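Local atomic coordinates of kinesin-like protein KAR3 (Saccharomyces cerevisiae, PDB entry 1F9V), a protein that is a kinesin-family motor protein whose motor domain binds ADP and magnesium and probably couples ATP hydrolysis to movement along microtubules. Residues A[74-79]-A[309-314]; A[111-116]-A[238-243]; A[79-84]-A[115-120]; A[218-223]-A[296-301]. The protein carries 2 engineered substitutions. One frame throughout, in Å; residues are numbered along the deposited sequence.

In the fold
Helices 66-77 and 109-124, with the loop between helix 66-77 and strand 86-91, pack on one face of the central sheet and form contacts 1, 2 and 3. Helix 297-306 of contact 4 packs on the other face. The centres of contacts 2 and 3, which share helix 109-124, are 8 Å apart; those of contacts 2 and 4 are 14 Å apart. Contacts 1 and 3 share Ser79. Gln78 NE2 of contact 1 is probably hydrogen-bonded to His116 NE2, 2.9 Å away. Contacts 2 and 4 meet through neighbouring strands, with Leu242 N 2.9 Å from Phe221 O. Contact 1 lines an ADP pocket distinct from that at the P-loop. His218 of contact 4 has its side chain about 11 Å from the magnesium.

Contact 1 of 4, residues A[74-79]-A[309-314]; sequences GQLVQS and DSKTLM. With ADP (adenosine-5'-diphosphate), chain D.
Leu76 and Leu313 both carry CG anti to the backbone N (chi1 159° and 165°), which sends their branches toward one another and toward the adenine of ADP. Leu76 CD2 lies 3.7 Å from Leu313 CB. The other methyl, Leu76 CD1, packs 3.5 Å from Lys311 CB, and these two side chains run past each other in opposite directions. The aliphatic part of Lys311 then reaches Ser79, with its CD 3.6 Å from Ser79 OG. That hydroxyl donates to Leu76 O over 2.7 Å, almost in line with the carbonyl bond (167°). Leu76 O also accepts from Ser79 N. Leu76 covers one face of the adenine, with its CB 3.5 Å from ADP N3. Leu313 CB, 3.6 Å from ADP N1, borders the N1/C2 edge. ADP N6 donates to Thr312 O at 3.1 Å. A water accepts from Lys311 NZ at 3.1 Å and donates to Gln75 O and ADP O4'. Asn4, Arg6 and Glu72 also bond to this ADP. The pocket is separate from the P-loop site. Leucines enclose the base, the Thr312 carbonyl accepts from its amino group, and water ties the ribose to helix 66-77 and strand 311-318.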
loop_
_atom_site.group_PDB
_atom_site.type_symbol
_atom_site.label_atom_id
_atom_site.label_comp_id
_atom_site.label_asym_id
_atom_site.label_seq_id
_atom_site.Cartn_x
_atom_site.Cartn_y
_atom_site.Cartn_z
ATOM N N GLY A 74 8.345 -9.997 0.251
ATOM C CA GLY A 74 8.241 -11.141 1.144
ATOM C C GLY A 74 8.942 -10.969 2.481
ATOM O O GLY A 74 8.434 -11.389 3.526
ATOM N N GLN A 75 10.116 -10.348 2.449
ATOM C CA GLN A 75 10.915 -10.127 3.648
ATOM C C GLN A 75 10.210 -9.193 4.631
ATOM O O GLN A 75 10.425 -9.268 5.838
ATOM C CB GLN A 75 12.285 -9.552 3.255
ATOM C CG GLN A 75 12.677 -9.860 1.811
ATOM C CD GLN A 75 14.173 -9.757 1.558
ATOM O OE1 GLN A 75 14.947 -9.402 2.447
ATOM N NE2 GLN A 75 14.586 -10.069 0.331
ATOM N N LEU A 76 9.363 -8.317 4.109
ATOM C CA LEU A 76 8.636 -7.389 4.960
ATOM C C LEU A 76 7.441 -8.072 5.625
ATOM O O LEU A 76 7.310 -8.057 6.849
ATOM C CB LEU A 76 8.142 -6.191 4.139
ATOM C CG LEU A 76 6.982 -5.395 4.744
ATOM C CD1 LEU A 76 7.461 -4.661 5.984
ATOM C CD2 LEU A 76 6.446 -4.415 3.719
ATOM N N VAL A 77 6.577 -8.684 4.819
ATOM C CA VAL A 77 5.379 -9.322 5.351
ATOM C C VAL A 77 5.637 -10.467 6.322
ATOM O O VAL A 77 4.804 -10.737 7.186
ATOM C CB VAL A 77 4.438 -9.808 4.215
ATOM C CG1 VAL A 77 4.047 -8.629 3.320
ATOM C CG2 VAL A 77 5.107 -10.899 3.406
ATOM N N GLN A 78 6.780 -11.136 6.209
ATOM C CA GLN A 78 7.055 -12.232 7.130
ATOM C C GLN A 78 7.356 -11.722 8.539
ATOM O O GLN A 78 7.252 -12.468 9.510
ATOM C CB GLN A 78 8.205 -13.106 6.614
ATOM C CG GLN A 78 9.588 -12.503 6.734
ATOM C CD GLN A 78 10.633 -13.320 5.995
ATOM O OE1 GLN A 78 11.760 -13.469 6.460
ATOM N NE2 GLN A 78 10.260 -13.854 4.838
ATOM N N SER A 79 7.705 -10.446 8.654
ATOM C CA SER A 79 8.000 -9.863 9.956
ATOM C C SER A 79 6.761 -9.913 10.860
ATOM O O SER A 79 6.871 -9.819 12.081
ATOM C CB SER A 79 8.492 -8.418 9.794
ATOM O OG SER A 79 7.415 -7.531 9.546
ATOM N N ASP A 309 6.950 -0.087 16.390
ATOM C CA ASP A 309 7.991 -0.653 15.538
ATOM C C ASP A 309 7.350 -1.199 14.268
ATOM O O ASP A 309 7.944 -2.011 13.558
ATOM C CB ASP A 309 8.726 -1.773 16.271
ATOM C CG ASP A 309 7.791 -2.637 17.089
ATOM O OD1 ASP A 309 8.258 -3.226 18.088
ATOM O OD2 ASP A 309 6.592 -2.721 16.734
ATOM N N SER A 310 6.128 -0.751 13.996
ATOM C CA SER A 310 5.405 -1.182 12.809
ATOM C C SER A 310 6.251 -0.838 11.580
ATOM O O SER A 310 7.030 0.122 11.598
ATOM C CB SER A 310 4.050 -0.469 12.730
ATOM O OG SER A 310 3.192 -0.882 13.781
ATOM N N LYS A 311 6.098 -1.624 10.521
ATOM C CA LYS A 311 6.848 -1.400 9.286
ATOM C C LYS A 311 5.888 -1.009 8.180
ATOM O O LYS A 311 4.896 -1.689 7.939
ATOM C CB LYS A 311 7.607 -2.665 8.899
ATOM C CG LYS A 311 8.566 -3.127 9.972
ATOM C CD LYS A 311 9.222 -4.441 9.593
ATOM C CE LYS A 311 10.233 -4.862 10.636
ATOM N NZ LYS A 311 11.535 -5.214 9.999
ATOM N N THR A 312 6.192 0.094 7.506
ATOM C CA THR A 312 5.334 0.580 6.441
ATOM C C THR A 312 6.055 0.673 5.108
ATOM O O THR A 312 7.208 1.088 5.048
ATOM C CB THR A 312 4.776 1.969 6.799
ATOM O OG1 THR A 312 3.889 1.836 7.917
ATOM C CG2 THR A 312 4.023 2.576 5.619
ATOM N N LEU A 313 5.356 0.275 4.051
ATOM C CA LEU A 313 5.899 0.336 2.702
ATOM C C LEU A 313 4.918 1.093 1.816
ATOM O O LEU A 313 3.754 0.712 1.699
ATOM C CB LEU A 313 6.111 -1.072 2.133
ATOM C CG LEU A 313 6.344 -1.145 0.616
ATOM C CD1 LEU A 313 7.624 -0.394 0.253
ATOM C CD2 LEU A 313 6.432 -2.605 0.178
ATOM N N MET A 314 5.387 2.184 1.220
ATOM C CA MET A 314 4.559 2.962 0.304
ATOM C C MET A 314 4.968 2.458 -1.078
ATOM O O MET A 314 6.148 2.458 -1.420
ATOM C CB MET A 314 4.846 4.462 0.432
ATOM C CG MET A 314 4.793 4.995 1.869
ATOM S SD MET A 314 3.156 4.831 2.644
ATOM C CE MET A 314 2.104 5.775 1.447
HETATM P PB ADP D . 17.759 -4.022 5.980
HETATM O O1B ADP D . 18.655 -3.045 6.672
HETATM O O2B ADP D . 16.465 -3.274 5.331
HETATM O O3B ADP D . 18.506 -4.794 4.943
HETATM P PA ADP D . 15.762 -5.040 7.821
HETATM O O1A ADP D . 15.976 -5.699 9.122
HETATM O O2A ADP D . 15.294 -3.650 7.975
HETATM O O3A ADP D . 17.135 -5.002 7.029
HETATM O "O5'" ADP D . 14.811 -5.913 6.858
HETATM C "C5'" ADP D . 15.370 -6.523 5.692
HETATM C "C4'" ADP D . 14.359 -6.658 4.553
HETATM O "O4'" ADP D . 12.975 -6.670 4.985
HETATM C "C3'" ADP D . 14.493 -5.558 3.521
HETATM O "O3'" ADP D . 15.466 -5.847 2.505
HETATM C "C2'" ADP D . 13.099 -5.389 2.973
HETATM O "O2'" ADP D . 12.858 -6.209 1.816
HETATM C "C1'" ADP D . 12.219 -5.724 4.175
HETATM N N9 ADP D . 11.758 -4.477 4.918
HETATM C C8 ADP D . 12.120 -4.083 6.154
HETATM N N7 ADP D . 11.479 -2.940 6.462
HETATM C C5 ADP D . 10.711 -2.603 5.448
HETATM C C6 ADP D . 9.810 -1.557 5.154
HETATM N N6 ADP D . 9.574 -0.579 6.049
HETATM N N1 ADP D . 9.163 -1.526 3.940
HETATM C C2 ADP D . 9.357 -2.482 3.004
HETATM N N3 ADP D . 10.210 -3.489 3.275
HETATM C C4 ADP D . 10.892 -3.590 4.450
HETATM O O HOH W 1 11.214 -7.010 7.540
#

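Contact 2 of 4, residues A[111-116]-A[238-243]; sequences PSTISH and GTLNLV
Thr113 meets Leu242 and Leu240 of strand 235-244 through van der Waals contacts. Thr113 and Leu242 reach toward each other tip to tip. Leu242 CD1 lies 4.2 Å from Thr113 OG1 and as far from Thr113 CB. Thr113 CG2 meets Leu240 CD2, also at 4.2 Å. Thr113 can serve both leucines because its chi1 of -71° sets CG2 anti to the backbone N and leaves OG1 anti to the carbonyl carbon. The contacts are light and bury little area. Val77 of helix 66-77 touches both Thr113 and Leu240, and so packs beside the direct contact. Leu242 and Leu240 also touch Ile88 and Val86 of the neighbouring strand 86-91.

Hydrogen bonds belong to the elements themselves. Thr113 OG1 is bonded to Ile109 O, one turn earlier in helix 109-124. On the other side, the backbone of Leu240 bonds to Ile223 of strand 218-228, and that of Asn241 to Val86 and Ile88 of strand 86-91. The buried hydroxyl is therefore satisfied within its helix, and Thr113 meets strand 235-244 of the central sheet by van der Waals contact alone.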
loop_
_atom_site.group_PDB
_atom_site.type_symbol
_atom_site.label_atom_id
_atom_site.label_comp_id
_atom_site.label_asym_id
_atom_site.label_seq_id
_atom_site.Cartn_x
_atom_site.Cartn_y
_atom_site.Cartn_z
ATOM N N PRO A 111 -2.370 -12.150 -2.568
ATOM C CA PRO A 111 -2.285 -13.618 -2.629
ATOM C C PRO A 111 -0.878 -14.134 -2.318
ATOM O O PRO A 111 -0.719 -15.165 -1.666
ATOM C CB PRO A 111 -2.721 -13.961 -4.055
ATOM C CG PRO A 111 -2.701 -12.688 -4.805
ATOM C CD PRO A 111 -2.832 -11.562 -3.832
ATOM N N SER A 112 0.145 -13.409 -2.769
ATOM C CA SER A 112 1.532 -13.800 -2.514
ATOM C C SER A 112 1.856 -13.771 -1.020
ATOM O O SER A 112 2.564 -14.638 -0.504
ATOM C CB SER A 112 2.503 -12.855 -3.242
ATOM O OG SER A 112 2.483 -13.066 -4.643
ATOM N N THR A 113 1.350 -12.747 -0.338
ATOM C CA THR A 113 1.579 -12.580 1.092
ATOM C C THR A 113 0.988 -13.756 1.863
ATOM O O THR A 113 1.629 -14.314 2.747
ATOM C CB THR A 113 0.953 -11.248 1.593
ATOM O OG1 THR A 113 1.728 -10.145 1.095
ATOM C CG2 THR A 113 0.934 -11.193 3.117
ATOM N N ILE A 114 -0.231 -14.137 1.505
ATOM C CA ILE A 114 -0.894 -15.247 2.169
ATOM C C ILE A 114 -0.141 -16.562 1.952
ATOM O O ILE A 114 0.070 -17.322 2.893
ATOM C CB ILE A 114 -2.349 -15.360 1.692
ATOM C CG1 ILE A 114 -3.153 -14.211 2.314
ATOM C CG2 ILE A 114 -2.944 -16.706 2.096
ATOM C CD1 ILE A 114 -4.499 -13.986 1.706
ATOM N N SER A 115 0.283 -16.820 0.719
ATOM C CA SER A 115 1.028 -18.045 0.422
ATOM C C SER A 115 2.361 -18.073 1.164
ATOM O O SER A 115 2.779 -19.115 1.673
ATOM C CB SER A 115 1.296 -18.154 -1.078
ATOM O OG SER A 115 0.086 -18.244 -1.797
ATOM N N HIS A 116 3.032 -16.926 1.214
ATOM C CA HIS A 116 4.317 -16.819 1.885
ATOM C C HIS A 116 4.172 -17.049 3.387
ATOM O O HIS A 116 4.991 -17.728 4.004
ATOM C CB HIS A 116 4.923 -15.435 1.626
ATOM C CG HIS A 116 6.339 -15.290 2.090
ATOM N ND1 HIS A 116 7.336 -16.176 1.737
ATOM C CD2 HIS A 116 6.930 -14.351 2.865
ATOM C CE1 HIS A 116 8.478 -15.787 2.275
ATOM N NE2 HIS A 116 8.259 -14.681 2.965
ATOM N N GLY A 238 0.453 -10.123 15.188
ATOM C CA GLY A 238 0.834 -9.103 14.227
ATOM C C GLY A 238 -0.262 -8.914 13.206
ATOM O O GLY A 238 -0.951 -9.867 12.846
ATOM N N THR A 239 -0.430 -7.685 12.735
ATOM C CA THR A 239 -1.463 -7.399 11.753
ATOM C C THR A 239 -0.875 -6.792 10.476
ATOM O O THR A 239 0.002 -5.932 10.534
ATOM C CB THR A 239 -2.519 -6.430 12.340
ATOM O OG1 THR A 239 -3.172 -7.063 13.451
ATOM C CG2 THR A 239 -3.555 -6.062 11.304
ATOM N N LEU A 240 -1.353 -7.273 9.334
ATOM C CA LEU A 240 -0.923 -6.765 8.039
ATOM C C LEU A 240 -2.100 -6.054 7.410
ATOM O O LEU A 240 -3.212 -6.587 7.370
ATOM C CB LEU A 240 -0.478 -7.902 7.121
ATOM C CG LEU A 240 0.709 -8.708 7.634
ATOM C CD1 LEU A 240 0.198 -10.052 8.144
ATOM C CD2 LEU A 240 1.752 -8.879 6.527
ATOM N N ASN A 241 -1.856 -4.840 6.927
ATOM C CA ASN A 241 -2.893 -4.056 6.280
ATOM C C ASN A 241 -2.401 -3.773 4.871
ATOM O O ASN A 241 -1.479 -2.983 4.676
ATOM C CB ASN A 241 -3.121 -2.758 7.057
ATOM C CG ASN A 241 -3.347 -3.010 8.534
ATOM O OD1 ASN A 241 -4.474 -3.267 8.958
ATOM N ND2 ASN A 241 -2.276 -2.958 9.319
ATOM N N LEU A 242 -3.010 -4.455 3.907
ATOM C CA LEU A 242 -2.649 -4.334 2.491
ATOM C C LEU A 242 -3.688 -3.448 1.810
ATOM O O LEU A 242 -4.821 -3.861 1.565
ATOM C CB LEU A 242 -2.579 -5.740 1.877
ATOM C CG LEU A 242 -1.804 -6.730 2.766
ATOM C CD1 LEU A 242 -1.740 -8.096 2.107
ATOM C CD2 LEU A 242 -0.399 -6.201 3.029
ATOM N N VAL A 243 -3.269 -2.227 1.484
ATOM C CA VAL A 243 -4.154 -1.214 0.923
ATOM C C VAL A 243 -3.983 -0.841 -0.541
ATOM O O VAL A 243 -2.877 -0.559 -0.999
ATOM C CB VAL A 243 -4.037 0.102 1.752
ATOM C CG1 VAL A 243 -5.129 1.095 1.354
ATOM C CG2 VAL A 243 -4.103 -0.215 3.244
#

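Contact 3 of 4, residues A[79-84]-A[115-120]; sequences SSLDGY and SHIFNW
Leu81 and Trp120 pass at a slant, with Leu81 CD1 set against the root of the indole. CD1 is 3.3 Å from Trp120 CB, a tight approach, and 3.7 Å from Trp120 CG. The methyl meets the ring obliquely. Trp120 starts toward the 79-84 segment, but the far part of its indole leads away, so the leucine touches the near end of the side chain. Within helix 109-124 the indole stacks edge-to-face on His116: Trp120 CD1 stands 3.5 Å above the imidazole plane, offset toward the rim.

The second branch of Leu81 points to Ile117, with Leu81 CD2 a looser 4.5 Å from Ile117 CG2. Leu225 of strand 218-228 touches both residues and extends this apolar patch.

The 3-10 segment 79-82 and the turn after it are shaped by local bonds. Ser80 OG donates to Tyr84 O at 3.0 Å, tilted 22° from the carbonyl plane, and Asp82 N donates to Ser79 O at 2.9 Å. Outside the segment, Leu81 O is bonded to Tyr131 OH of strand 130-141. The connection between helix 66-77 and strand 86-91 thus brings one leucine to helix 109-124. Polar bonds shape the turn, while the join to the helix is apolar and rests on the two methyls of that leucine.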
loop_
_atom_site.group_PDB
_atom_site.type_symbol
_atom_site.label_atom_id
_atom_site.label_comp_id
_atom_site.label_asym_id
_atom_site.label_seq_id
_atom_site.Cartn_x
_atom_site.Cartn_y
_atom_site.Cartn_z
ATOM N N SER A 79 7.705 -10.446 8.654
ATOM C CA SER A 79 8.000 -9.863 9.956
ATOM C C SER A 79 6.761 -9.913 10.860
ATOM O O SER A 79 6.871 -9.819 12.081
ATOM C CB SER A 79 8.492 -8.418 9.794
ATOM O OG SER A 79 7.415 -7.531 9.546
ATOM N N SER A 80 5.586 -10.076 10.259
ATOM C CA SER A 80 4.344 -10.151 11.025
ATOM C C SER A 80 4.302 -11.407 11.893
ATOM O O SER A 80 3.540 -11.476 12.860
ATOM C CB SER A 80 3.140 -10.144 10.090
ATOM O OG SER A 80 2.561 -8.853 10.034
ATOM N N LEU A 81 5.115 -12.401 11.542
ATOM C CA LEU A 81 5.168 -13.641 12.312
ATOM C C LEU A 81 5.941 -13.397 13.603
ATOM O O LEU A 81 5.838 -14.169 14.558
ATOM C CB LEU A 81 5.826 -14.750 11.491
ATOM C CG LEU A 81 4.967 -15.199 10.303
ATOM C CD1 LEU A 81 5.851 -15.802 9.226
ATOM C CD2 LEU A 81 3.925 -16.200 10.769
ATOM N N ASP A 82 6.709 -12.310 13.625
ATOM C CA ASP A 82 7.486 -11.928 14.801
ATOM C C ASP A 82 6.702 -10.930 15.656
ATOM O O ASP A 82 7.218 -10.426 16.650
ATOM C CB ASP A 82 8.815 -11.285 14.389
ATOM C CG ASP A 82 9.687 -12.216 13.578
ATOM O OD1 ASP A 82 9.584 -13.445 13.776
ATOM O OD2 ASP A 82 10.475 -11.719 12.743
ATOM N N GLY A 83 5.469 -10.635 15.258
ATOM C CA GLY A 83 4.651 -9.704 16.016
ATOM C C GLY A 83 4.644 -8.272 15.512
ATOM O O GLY A 83 4.060 -7.393 16.144
ATOM N N TYR A 84 5.298 -8.021 14.382
ATOM C CA TYR A 84 5.327 -6.672 13.825
ATOM C C TYR A 84 4.050 -6.415 13.047
ATOM O O TYR A 84 3.492 -7.326 12.437
ATOM C CB TYR A 84 6.495 -6.502 12.851
ATOM C CG TYR A 84 7.840 -6.342 13.498
ATOM C CD1 TYR A 84 8.693 -7.439 13.651
ATOM C CD2 TYR A 84 8.275 -5.097 13.947
ATOM C CE1 TYR A 84 9.945 -7.297 14.234
ATOM C CE2 TYR A 84 9.525 -4.943 14.530
ATOM C CZ TYR A 84 10.354 -6.047 14.671
ATOM O OH TYR A 84 11.590 -5.901 15.246
ATOM N N SER A 115 0.283 -16.820 0.719
ATOM C CA SER A 115 1.028 -18.045 0.422
ATOM C C SER A 115 2.361 -18.073 1.164
ATOM O O SER A 115 2.779 -19.115 1.673
ATOM C CB SER A 115 1.296 -18.154 -1.078
ATOM O OG SER A 115 0.086 -18.244 -1.797
ATOM N N HIS A 116 3.032 -16.926 1.214
ATOM C CA HIS A 116 4.317 -16.819 1.885
ATOM C C HIS A 116 4.172 -17.049 3.387
ATOM O O HIS A 116 4.991 -17.728 4.004
ATOM C CB HIS A 116 4.923 -15.435 1.626
ATOM C CG HIS A 116 6.339 -15.290 2.090
ATOM N ND1 HIS A 116 7.336 -16.176 1.737
ATOM C CD2 HIS A 116 6.930 -14.351 2.865
ATOM C CE1 HIS A 116 8.478 -15.787 2.275
ATOM N NE2 HIS A 116 8.259 -14.681 2.965
ATOM N N ILE A 117 3.129 -16.476 3.975
ATOM C CA ILE A 117 2.895 -16.622 5.410
ATOM C C ILE A 117 2.620 -18.078 5.796
ATOM O O ILE A 117 3.134 -18.565 6.804
ATOM C CB ILE A 117 1.716 -15.732 5.875
ATOM C CG1 ILE A 117 2.182 -14.275 5.983
ATOM C CG2 ILE A 117 1.195 -16.207 7.228
ATOM C CD1 ILE A 117 1.045 -13.264 6.081
ATOM N N PHE A 118 1.819 -18.773 4.998
ATOM C CA PHE A 118 1.515 -20.162 5.299
ATOM C C PHE A 118 2.740 -21.055 5.113
ATOM O O PHE A 118 2.898 -22.051 5.816
ATOM C CB PHE A 118 0.340 -20.639 4.445
ATOM C CG PHE A 118 -0.996 -20.398 5.093
ATOM C CD1 PHE A 118 -1.366 -21.107 6.234
ATOM C CD2 PHE A 118 -1.868 -19.441 4.591
ATOM C CE1 PHE A 118 -2.584 -20.861 6.865
ATOM C CE2 PHE A 118 -3.088 -19.187 5.216
ATOM C CZ PHE A 118 -3.444 -19.902 6.358
ATOM N N ASN A 119 3.622 -20.695 4.181
ATOM C CA ASN A 119 4.836 -21.485 3.977
ATOM C C ASN A 119 5.668 -21.350 5.244
ATOM O O ASN A 119 6.274 -22.311 5.715
ATOM C CB ASN A 119 5.648 -20.965 2.786
ATOM C CG ASN A 119 5.018 -21.313 1.451
ATOM O OD1 ASN A 119 4.174 -22.209 1.359
ATOM N ND2 ASN A 119 5.426 -20.599 0.402
ATOM N N TRP A 120 5.685 -20.142 5.795
ATOM C CA TRP A 120 6.435 -19.866 7.012
ATOM C C TRP A 120 5.781 -20.523 8.220
ATOM O O TRP A 120 6.467 -21.025 9.111
ATOM C CB TRP A 120 6.521 -18.360 7.237
ATOM C CG TRP A 120 7.792 -17.778 6.742
ATOM C CD1 TRP A 120 7.952 -16.950 5.666
ATOM C CD2 TRP A 120 9.097 -17.981 7.291
ATOM N NE1 TRP A 120 9.277 -16.625 5.514
ATOM C CE2 TRP A 120 10.004 -17.242 6.497
ATOM C CE3 TRP A 120 9.590 -18.713 8.380
ATOM C CZ2 TRP A 120 11.379 -17.216 6.756
ATOM C CZ3 TRP A 120 10.959 -18.687 8.637
ATOM C CH2 TRP A 120 11.837 -17.941 7.826
#

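Contact 4 of 4, residues A[218-223]-A[296-301]; sequences HSIFII and SKLTYL
His218, at the end of what family sequence marks as the first switch region, and Ile220 after it face Leu298 and Leu301 of helix 297-306. Leu298 spans the two strand residues, one methyl to each. Its CD2 sits over one face of the His218 ring, 4.2 Å from His218 CD2. Two bonds hold that ring: ND1 to Ala246 N, in the second switch loop by family sequence, and NE2 to Ser270 OG of helix 258-281. Leu298 CD1 meets Ile220 CD1 at 3.7 Å. CG of Leu298 is anti to the backbone N (chi1 -179°), which brings the forked end to the sheet.

Strand segment 218-223 and helix segment 297-301 run at 19° to each other, their axes 11.2 Å apart at closest. The helix packs on this face of the central sheet of the motor domain. Leu298 also touches Leu245, next to Ala246. One turn on, Leu301 CD2 approaches Ile220 CD1 at 4.5 Å.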
loop_
_atom_site.group_PDB
_atom_site.type_symbol
_atom_site.label_atom_id
_atom_site.label_comp_id
_atom_site.label_asym_id
_atom_site.label_seq_id
_atom_site.Cartn_x
_atom_site.Cartn_y
_atom_site.Cartn_z
ATOM N N HIS A 218 -10.683 3.435 -0.904
ATOM C CA HIS A 218 -9.508 2.740 -0.410
ATOM C C HIS A 218 -9.981 1.342 -0.041
ATOM O O HIS A 218 -10.927 1.192 0.730
ATOM C CB HIS A 218 -8.958 3.399 0.852
ATOM C CG HIS A 218 -8.676 4.859 0.712
ATOM N ND1 HIS A 218 -8.076 5.402 -0.406
ATOM C CD2 HIS A 218 -8.878 5.887 1.569
ATOM C CE1 HIS A 218 -7.922 6.701 -0.227
ATOM N NE2 HIS A 218 -8.400 7.021 0.963
ATOM N N SER A 219 -9.343 0.318 -0.595
ATOM C CA SER A 219 -9.707 -1.053 -0.275
ATOM C C SER A 219 -8.616 -1.569 0.655
ATOM O O SER A 219 -7.424 -1.446 0.363
ATOM C CB SER A 219 -9.800 -1.884 -1.556
ATOM O OG SER A 219 -10.789 -1.337 -2.412
ATOM N N ILE A 220 -9.021 -2.142 1.782
ATOM C CA ILE A 220 -8.061 -2.612 2.770
ATOM C C ILE A 220 -8.232 -4.078 3.154
ATOM O O ILE A 220 -9.278 -4.473 3.666
ATOM C CB ILE A 220 -8.156 -1.739 4.056
ATOM C CG1 ILE A 220 -8.068 -0.258 3.675
ATOM C CG2 ILE A 220 -7.045 -2.097 5.029
ATOM C CD1 ILE A 220 -9.149 0.601 4.276
ATOM N N PHE A 221 -7.204 -4.879 2.890
ATOM C CA PHE A 221 -7.219 -6.299 3.232
ATOM C C PHE A 221 -6.421 -6.427 4.531
ATOM O O PHE A 221 -5.210 -6.198 4.568
ATOM C CB PHE A 221 -6.575 -7.119 2.105
ATOM C CG PHE A 221 -6.924 -8.581 2.137
ATOM C CD1 PHE A 221 -6.212 -9.458 2.944
ATOM C CD2 PHE A 221 -7.964 -9.081 1.358
ATOM C CE1 PHE A 221 -6.531 -10.818 2.979
ATOM C CE2 PHE A 221 -8.292 -10.440 1.386
ATOM C CZ PHE A 221 -7.570 -11.307 2.202
ATOM N N ILE A 222 -7.113 -6.787 5.607
ATOM C CA ILE A 222 -6.480 -6.909 6.913
ATOM C C ILE A 222 -6.283 -8.363 7.298
ATOM O O ILE A 222 -7.218 -9.159 7.242
ATOM C CB ILE A 222 -7.327 -6.195 8.002
ATOM C CG1 ILE A 222 -7.580 -4.740 7.587
ATOM C CG2 ILE A 222 -6.613 -6.251 9.340
ATOM C CD1 ILE A 222 -8.575 -3.990 8.467
ATOM N N ILE A 223 -5.058 -8.693 7.687
ATOM C CA ILE A 223 -4.693 -10.047 8.081
ATOM C C ILE A 223 -4.116 -10.043 9.493
ATOM O O ILE A 223 -3.232 -9.245 9.807
ATOM C CB ILE A 223 -3.611 -10.627 7.141
ATOM C CG1 ILE A 223 -4.166 -10.760 5.720
ATOM C CG2 ILE A 223 -3.115 -11.966 7.679
ATOM C CD1 ILE A 223 -3.099 -10.742 4.637
ATOM N N SER A 296 -8.357 11.611 9.201
ATOM C CA SER A 296 -8.929 10.807 8.130
ATOM C C SER A 296 -9.283 9.424 8.670
ATOM O O SER A 296 -8.682 8.944 9.634
ATOM C CB SER A 296 -7.968 10.697 6.937
ATOM O OG SER A 296 -7.012 9.673 7.123
ATOM N N LYS A 297 -10.270 8.796 8.051
ATOM C CA LYS A 297 -10.718 7.484 8.487
ATOM C C LYS A 297 -9.614 6.440 8.342
ATOM O O LYS A 297 -9.388 5.644 9.247
ATOM C CB LYS A 297 -11.953 7.062 7.683
ATOM C CG LYS A 297 -12.629 5.808 8.190
ATOM C CD LYS A 297 -13.173 6.006 9.597
ATOM C CE LYS A 297 -14.656 6.285 9.565
ATOM N NZ LYS A 297 -15.265 6.184 10.918
ATOM N N LEU A 298 -8.914 6.455 7.213
ATOM C CA LEU A 298 -7.850 5.484 6.974
ATOM C C LEU A 298 -6.703 5.552 7.971
ATOM O O LEU A 298 -6.282 4.525 8.495
ATOM C CB LEU A 298 -7.283 5.650 5.562
ATOM C CG LEU A 298 -6.167 4.663 5.183
ATOM C CD1 LEU A 298 -6.735 3.257 5.029
ATOM C CD2 LEU A 298 -5.511 5.126 3.882
ATOM N N THR A 299 -6.184 6.751 8.227
ATOM C CA THR A 299 -5.072 6.887 9.157
ATOM C C THR A 299 -5.513 6.614 10.594
ATOM O O THR A 299 -4.746 6.081 11.393
ATOM C CB THR A 299 -4.401 8.294 9.074
ATOM O OG1 THR A 299 -5.385 9.324 9.242
ATOM C CG2 THR A 299 -3.712 8.474 7.717
ATOM N N TYR A 300 -6.752 6.977 10.917
ATOM C CA TYR A 300 -7.259 6.739 12.263
ATOM C C TYR A 300 -7.404 5.236 12.489
ATOM O O TYR A 300 -6.996 4.705 13.520
ATOM C CB TYR A 300 -8.604 7.434 12.445
ATOM C CG TYR A 300 -9.156 7.281 13.837
ATOM C CD1 TYR A 300 -8.397 7.631 14.953
ATOM C CD2 TYR A 300 -10.428 6.756 14.041
ATOM C CE1 TYR A 300 -8.898 7.448 16.254
ATOM C CE2 TYR A 300 -10.934 6.571 15.326
ATOM C CZ TYR A 300 -10.167 6.917 16.421
ATOM O OH TYR A 300 -10.663 6.696 17.686
ATOM N N LEU A 301 -7.971 4.549 11.506
ATOM C CA LEU A 301 -8.157 3.110 11.602
ATOM C C LEU A 301 -6.831 2.376 11.767
ATOM O O LEU A 301 -6.723 1.434 12.554
ATOM C CB LEU A 301 -8.854 2.586 10.344
ATOM C CG LEU A 301 -8.882 1.060 10.173
ATOM C CD1 LEU A 301 -9.831 0.457 11.194
ATOM C CD2 LEU A 301 -9.332 0.687 8.768
#